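Local coordinates for protein histone-lysine N-methyltransferase family member SUVH9 (Arabidopsis thaliana, PDB 4NJ5) that acts in RNA-directed DNA methylation and gene silencing, lacks methyltransferase activity, and may bind methylated DNA and recruit RNA polymerase V to chromatin, at residues L395-A400 against P444-M449; D408-P413 against A448-K453. One frame throughout, in Å; residues are numbered along the deposited sequence.

Contact 1: L395-A400 against P444-M449; sequences LTREQA and PVDFAM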
loop_
_atom_site.group_PDB
_atom_site.type_symbol
_atom_site.label_atom_id
_atom_site.label_comp_id
_atom_site.label_asym_id
_atom_site.label_seq_id
_atom_site.Cartn_x
_atom_site.Cartn_y
_atom_site.Cartn_z
ATOM N N LEU A 395 -8.284 -22.778 20.129
ATOM C CA LEU A 395 -8.302 -23.773 21.194
ATOM C C LEU A 395 -8.113 -23.158 22.574
ATOM O O LEU A 395 -7.503 -22.093 22.725
ATOM C CB LEU A 395 -7.206 -24.820 20.984
ATOM C CG LEU A 395 -7.263 -25.816 19.825
ATOM C CD1 LEU A 395 -8.688 -26.022 19.346
ATOM C CD2 LEU A 395 -6.371 -25.365 18.685
ATOM N N THR A 396 -8.639 -23.851 23.579
ATOM C CA THR A 396 -8.321 -23.566 24.969
ATOM C C THR A 396 -6.954 -24.171 25.254
ATOM O O THR A 396 -6.368 -24.804 24.380
ATOM C CB THR A 396 -9.334 -24.232 25.916
ATOM O OG1 THR A 396 -9.408 -25.635 25.628
ATOM C CG2 THR A 396 -10.714 -23.623 25.729
ATOM N N ARG A 397 -6.445 -24.000 26.468
ATOM C CA ARG A 397 -5.173 -24.618 26.824
ATOM C C ARG A 397 -5.260 -26.145 26.903
ATOM O O ARG A 397 -4.318 -26.831 26.534
ATOM C CB ARG A 397 -4.610 -24.003 28.110
ATOM C CG ARG A 397 -3.264 -24.584 28.532
ATOM C CD ARG A 397 -2.380 -23.550 29.212
ATOM N NE ARG A 397 -2.035 -22.458 28.304
ATOM C CZ ARG A 397 -0.868 -21.822 28.295
ATOM N NH1 ARG A 397 0.088 -22.163 29.148
ATOM N NH2 ARG A 397 -0.654 -20.845 27.426
ATOM N N GLU A 398 -6.390 -26.672 27.371
ATOM C CA GLU A 398 -6.598 -28.125 27.438
ATOM C C GLU A 398 -6.630 -28.760 26.039
ATOM O O GLU A 398 -5.955 -29.762 25.785
ATOM C CB GLU A 398 -7.877 -28.473 28.233
ATOM C CG GLU A 398 -9.147 -27.818 27.654
ATOM C CD GLU A 398 -10.431 -28.167 28.398
ATOM O OE1 GLU A 398 -10.418 -29.073 29.268
ATOM O OE2 GLU A 398 -11.468 -27.528 28.100
ATOM N N GLN A 399 -7.408 -28.164 25.139
ATOM C CA GLN A 399 -7.597 -28.703 23.800
ATOM C C GLN A 399 -6.285 -28.645 23.035
ATOM O O GLN A 399 -5.882 -29.610 22.364
ATOM C CB GLN A 399 -8.667 -27.900 23.050
ATOM C CG GLN A 399 -10.060 -27.956 23.670
ATOM C CD GLN A 399 -10.935 -26.765 23.283
ATOM O OE1 GLN A 399 -10.454 -25.775 22.732
ATOM N NE2 GLN A 399 -12.227 -26.861 23.580
ATOM N N ALA A 400 -5.626 -27.496 23.152
ATOM C CA ALA A 400 -4.332 -27.263 22.535
ATOM C C ALA A 400 -3.341 -28.288 23.039
ATOM O O ALA A 400 -2.619 -28.880 22.257
ATOM C CB ALA A 400 -3.839 -25.864 22.842
ATOM N N PRO A 444 -0.620 -10.777 27.536
ATOM C CA PRO A 444 -0.511 -11.219 26.147
ATOM C C PRO A 444 -1.540 -12.292 25.841
ATOM O O PRO A 444 -1.982 -13.001 26.743
ATOM C CB PRO A 444 0.901 -11.805 26.079
ATOM C CG PRO A 444 1.189 -12.248 27.471
ATOM C CD PRO A 444 0.498 -11.256 28.366
ATOM N N VAL A 445 -1.937 -12.378 24.579
ATOM C CA VAL A 445 -2.767 -13.469 24.096
ATOM C C VAL A 445 -1.994 -14.776 24.274
ATOM O O VAL A 445 -0.786 -14.811 24.056
ATOM C CB VAL A 445 -3.134 -13.235 22.617
ATOM C CG1 VAL A 445 -3.520 -14.526 21.924
ATOM C CG2 VAL A 445 -4.244 -12.188 22.500
ATOM N N ASP A 446 -2.670 -15.842 24.705
ATOM C CA ASP A 446 -1.990 -17.120 24.926
ATOM C C ASP A 446 -2.659 -18.326 24.272
ATOM O O ASP A 446 -2.181 -19.452 24.422
ATOM C CB ASP A 446 -1.766 -17.385 26.421
ATOM C CG ASP A 446 -3.056 -17.379 27.233
ATOM O OD1 ASP A 446 -4.133 -17.681 26.684
ATOM O OD2 ASP A 446 -2.982 -17.075 28.441
ATOM N N PHE A 447 -3.751 -18.106 23.548
ATOM C CA PHE A 447 -4.443 -19.232 22.923
ATOM C C PHE A 447 -3.746 -19.717 21.652
ATOM O O PHE A 447 -2.910 -19.022 21.076
ATOM C CB PHE A 447 -5.925 -18.919 22.660
ATOM C CG PHE A 447 -6.168 -18.002 21.491
ATOM C CD1 PHE A 447 -6.284 -16.634 21.677
ATOM C CD2 PHE A 447 -6.323 -18.513 20.209
ATOM C CE1 PHE A 447 -6.525 -15.794 20.607
ATOM C CE2 PHE A 447 -6.559 -17.677 19.137
ATOM C CZ PHE A 447 -6.661 -16.319 19.336
ATOM N N ALA A 448 -4.096 -20.923 21.223
ATOM C CA ALA A 448 -3.486 -21.507 20.041
ATOM C C ALA A 448 -4.524 -21.718 18.957
ATOM O O ALA A 448 -5.718 -21.788 19.232
ATOM C CB ALA A 448 -2.805 -22.823 20.388
ATOM N N MET A 449 -4.057 -21.818 17.719
ATOM C CA MET A 449 -4.936 -22.023 16.585
ATOM C C MET A 449 -4.483 -23.226 15.782
ATOM O O MET A 449 -3.291 -23.406 15.524
ATOM C CB MET A 449 -4.935 -20.790 15.680
ATOM C CG MET A 449 -5.313 -19.510 16.387
ATOM S SD MET A 449 -5.337 -18.091 15.280
ATOM C CE MET A 449 -6.639 -18.567 14.154
#
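L395 lies against A448, beside strand 448-450, and these two residues bury more surface here than any others. L395 N donates to A448 O at 2.9 Å. The leucine side chain stays on the same carbonyl: with CG anti to its own carbonyl carbon (chi1 -68°), CD2 reaches within 3.7 Å of A448 O and also touches the carbonyl carbon of M449. A branched apolar residue suits this buried spot, since it covers the peptide that its own N-H binds. Strands 393-395 and 448-450 form a small two-stranded antiparallel sheet of the SET domain, and right after the first of them the chain turns into helix 397-405. T396 is the N-cap, and with Q399 it forms a capping box: Q399 N donates to T396 OG1, and T396 N to Q399 OE1. One turn in, A400 points its methyl at that of A448, CB to CB 4.0 Å, small residues that let the helix sit close to the strand. At the exposed margin R397 brings NH2 edge-on to D446 O at a loose 3.6 Å, while D446 OD2 lies well out of the guanidinium plane, so any attraction is probably one of charge alone.

Contact 2: D408-P413 against A448-K453; sequences DTLVYP and AMDVSK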
loop_
_atom_site.group_PDB
_atom_site.type_symbol
_atom_site.label_atom_id
_atom_site.label_comp_id
_atom_site.label_asym_id
_atom_site.label_seq_id
_atom_site.Cartn_x
_atom_site.Cartn_y
_atom_site.Cartn_z
ATOM N N ASP A 408 0.683 -32.727 16.818
ATOM C CA ASP A 408 0.237 -31.719 15.858
ATOM C C ASP A 408 0.954 -30.382 16.039
ATOM O O ASP A 408 1.388 -30.041 17.140
ATOM C CB ASP A 408 -1.278 -31.522 15.941
ATOM C CG ASP A 408 -2.042 -32.818 15.768
ATOM O OD1 ASP A 408 -1.433 -33.812 15.320
ATOM O OD2 ASP A 408 -3.252 -32.845 16.078
ATOM N N THR A 409 1.077 -29.635 14.947
ATOM C CA THR A 409 1.697 -28.315 14.979
ATOM C C THR A 409 0.622 -27.239 15.078
ATOM O O THR A 409 -0.366 -27.274 14.348
ATOM C CB THR A 409 2.561 -28.072 13.727
ATOM O OG1 THR A 409 3.572 -29.083 13.638
ATOM C CG2 THR A 409 3.222 -26.704 13.786
ATOM N N LEU A 410 0.814 -26.290 15.990
ATOM C CA LEU A 410 -0.176 -25.244 16.241
ATOM C C LEU A 410 0.385 -23.844 16.002
ATOM O O LEU A 410 1.576 -23.600 16.195
ATOM C CB LEU A 410 -0.694 -25.346 17.677
ATOM C CG LEU A 410 -2.019 -26.065 17.934
ATOM C CD1 LEU A 410 -2.218 -27.237 16.990
ATOM C CD2 LEU A 410 -2.074 -26.534 19.381
ATOM N N VAL A 411 -0.484 -22.925 15.593
ATOM C CA VAL A 411 -0.093 -21.533 15.408
ATOM C C VAL A 411 -0.410 -20.711 16.653
ATOM O O VAL A 411 -1.520 -20.765 17.182
ATOM C CB VAL A 411 -0.796 -20.902 14.194
ATOM C CG1 VAL A 411 -0.432 -19.430 14.077
ATOM C CG2 VAL A 411 -0.422 -21.648 12.927
ATOM N N TYR A 412 0.575 -19.956 17.121
ATOM C CA TYR A 412 0.399 -19.110 18.291
ATOM C C TYR A 412 0.479 -17.646 17.879
ATOM O O TYR A 412 1.571 -17.109 17.691
ATOM C CB TYR A 412 1.455 -19.432 19.352
ATOM C CG TYR A 412 1.329 -20.828 19.926
ATOM C CD1 TYR A 412 0.653 -21.050 21.118
ATOM C CD2 TYR A 412 1.881 -21.924 19.272
ATOM C CE1 TYR A 412 0.533 -22.325 21.647
ATOM C CE2 TYR A 412 1.765 -23.201 19.790
ATOM C CZ TYR A 412 1.090 -23.396 20.978
ATOM O OH TYR A 412 0.970 -24.666 21.496
ATOM N N PRO A 413 -0.688 -17.000 17.730
ATOM C CA PRO A 413 -0.797 -15.613 17.264
ATOM C C PRO A 413 0.016 -14.639 18.109
ATOM O O PRO A 413 0.441 -13.604 17.597
ATOM C CB PRO A 413 -2.297 -15.313 17.389
ATOM C CG PRO A 413 -2.840 -16.371 18.291
ATOM C CD PRO A 413 -2.005 -17.579 18.039
ATOM N N ALA A 448 -4.096 -20.923 21.223
ATOM C CA ALA A 448 -3.486 -21.507 20.041
ATOM C C ALA A 448 -4.524 -21.718 18.957
ATOM O O ALA A 448 -5.718 -21.788 19.232
ATOM C CB ALA A 448 -2.805 -22.823 20.388
ATOM N N MET A 449 -4.057 -21.818 17.719
ATOM C CA MET A 449 -4.936 -22.023 16.585
ATOM C C MET A 449 -4.483 -23.226 15.782
ATOM O O MET A 449 -3.291 -23.406 15.524
ATOM C CB MET A 449 -4.935 -20.790 15.680
ATOM C CG MET A 449 -5.313 -19.510 16.387
ATOM S SD MET A 449 -5.337 -18.091 15.280
ATOM C CE MET A 449 -6.639 -18.567 14.154
ATOM N N ASP A 450 -5.441 -24.052 15.391
ATOM C CA ASP A 450 -5.171 -25.118 14.447
ATOM C C ASP A 450 -5.645 -24.654 13.073
ATOM O O ASP A 450 -6.774 -24.181 12.928
ATOM C CB ASP A 450 -5.895 -26.399 14.863
ATOM C CG ASP A 450 -5.515 -27.583 14.003
ATOM O OD1 ASP A 450 -4.770 -28.461 14.488
ATOM O OD2 ASP A 450 -5.955 -27.636 12.838
ATOM N N VAL A 451 -4.771 -24.774 12.078
ATOM C CA VAL A 451 -5.111 -24.420 10.705
ATOM C C VAL A 451 -4.813 -25.569 9.749
ATOM O O VAL A 451 -4.564 -25.354 8.564
ATOM C CB VAL A 451 -4.357 -23.154 10.234
ATOM C CG1 VAL A 451 -4.832 -21.931 11.002
ATOM C CG2 VAL A 451 -2.851 -23.337 10.382
ATOM N N SER A 452 -4.847 -26.791 10.265
ATOM C CA SER A 452 -4.527 -27.967 9.465
ATOM C C SER A 452 -5.758 -28.544 8.770
ATOM O O SER A 452 -5.636 -29.379 7.879
ATOM C CB SER A 452 -3.890 -29.042 10.348
ATOM O OG SER A 452 -4.808 -29.503 11.326
ATOM N N LYS A 453 -6.939 -28.100 9.186
ATOM C CA LYS A 453 -8.191 -28.637 8.667
ATOM C C LYS A 453 -9.078 -27.543 8.099
ATOM O O LYS A 453 -9.565 -27.644 6.979
ATOM C CB LYS A 453 -8.932 -29.396 9.774
ATOM C CG LYS A 453 -8.221 -30.634 10.281
ATOM C CD LYS A 453 -9.013 -31.315 11.390
ATOM C CE LYS A 453 -8.352 -32.611 11.834
ATOM N NZ LYS A 453 -8.202 -33.564 10.701
HETATM O O HOH W 1 -4.904 -31.133 14.118
HETATM O O HOH W 2 -2.376 -28.780 13.704
#
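The ring of Y412 meets the methyl of A448 obliquely in an off-centre CH-pi contact, CB to ring centroid 4.1 Å and 29° from the ring normal. CE1 is the nearest ring atom. L410 comes to the same methyl with CD2, 3.9 Å from A448 CB, so an alanine fits where two larger side chains converge. Between them V411 makes a single antiparallel bridge with M449: V411 N donates to M449 O and M449 N to V411 O, both at 2.8 Å. The short bridge ties the irregular chain after helix 397-405 to strand 448-450 within the SET domain. V411 has CG1 anti to its backbone N (chi1 177°), which leaves CG2 to meet CG2 of V451 at 3.9 Å, the two valines crossing at about a right angle. P413 sets CD against CG of M449, obliquely, and both also rest on V486 of strand 485-490. At the other end D450 divides its carboxylate. OD2 takes S452 OG on its syn lone pair and S452 N from above the plane, the latter an Asx turn, while OD1 lies within hydrogen-bonding distance of two waters, one lying 2.6 Å from T409 O and the other by D408 OD2. An alanine in place of D450 would probably leave S452 N and OG without this acceptor and the two waters without the oxygen that joins them. The aspartate thus does double duty, shaping the Asx turn at D450-S452 and reaching T409 and D408 through water; with the D408 and D450 carboxylates 4.9 Å apart, OD2 to OD1, the intervening water probably eases the repulsion between them.

Contacts 1 and 2 share strand 448-450, which receives L395 from one neighbouring segment and V411 from another. A448 and M449 serve both, A448 facing the helix in one and the loop in the other. A400 also touches L410, so helix, strand and the loop after the helix close on one apolar cluster. Contact 1 is largely buried, its charged pair confined to an exposed margin; contact 2 is partly buried, buries more surface, carries two backbone bonds against one, and adds water-mediated polar links around D450. Both lie away from the zinc cluster of the pre-SET region.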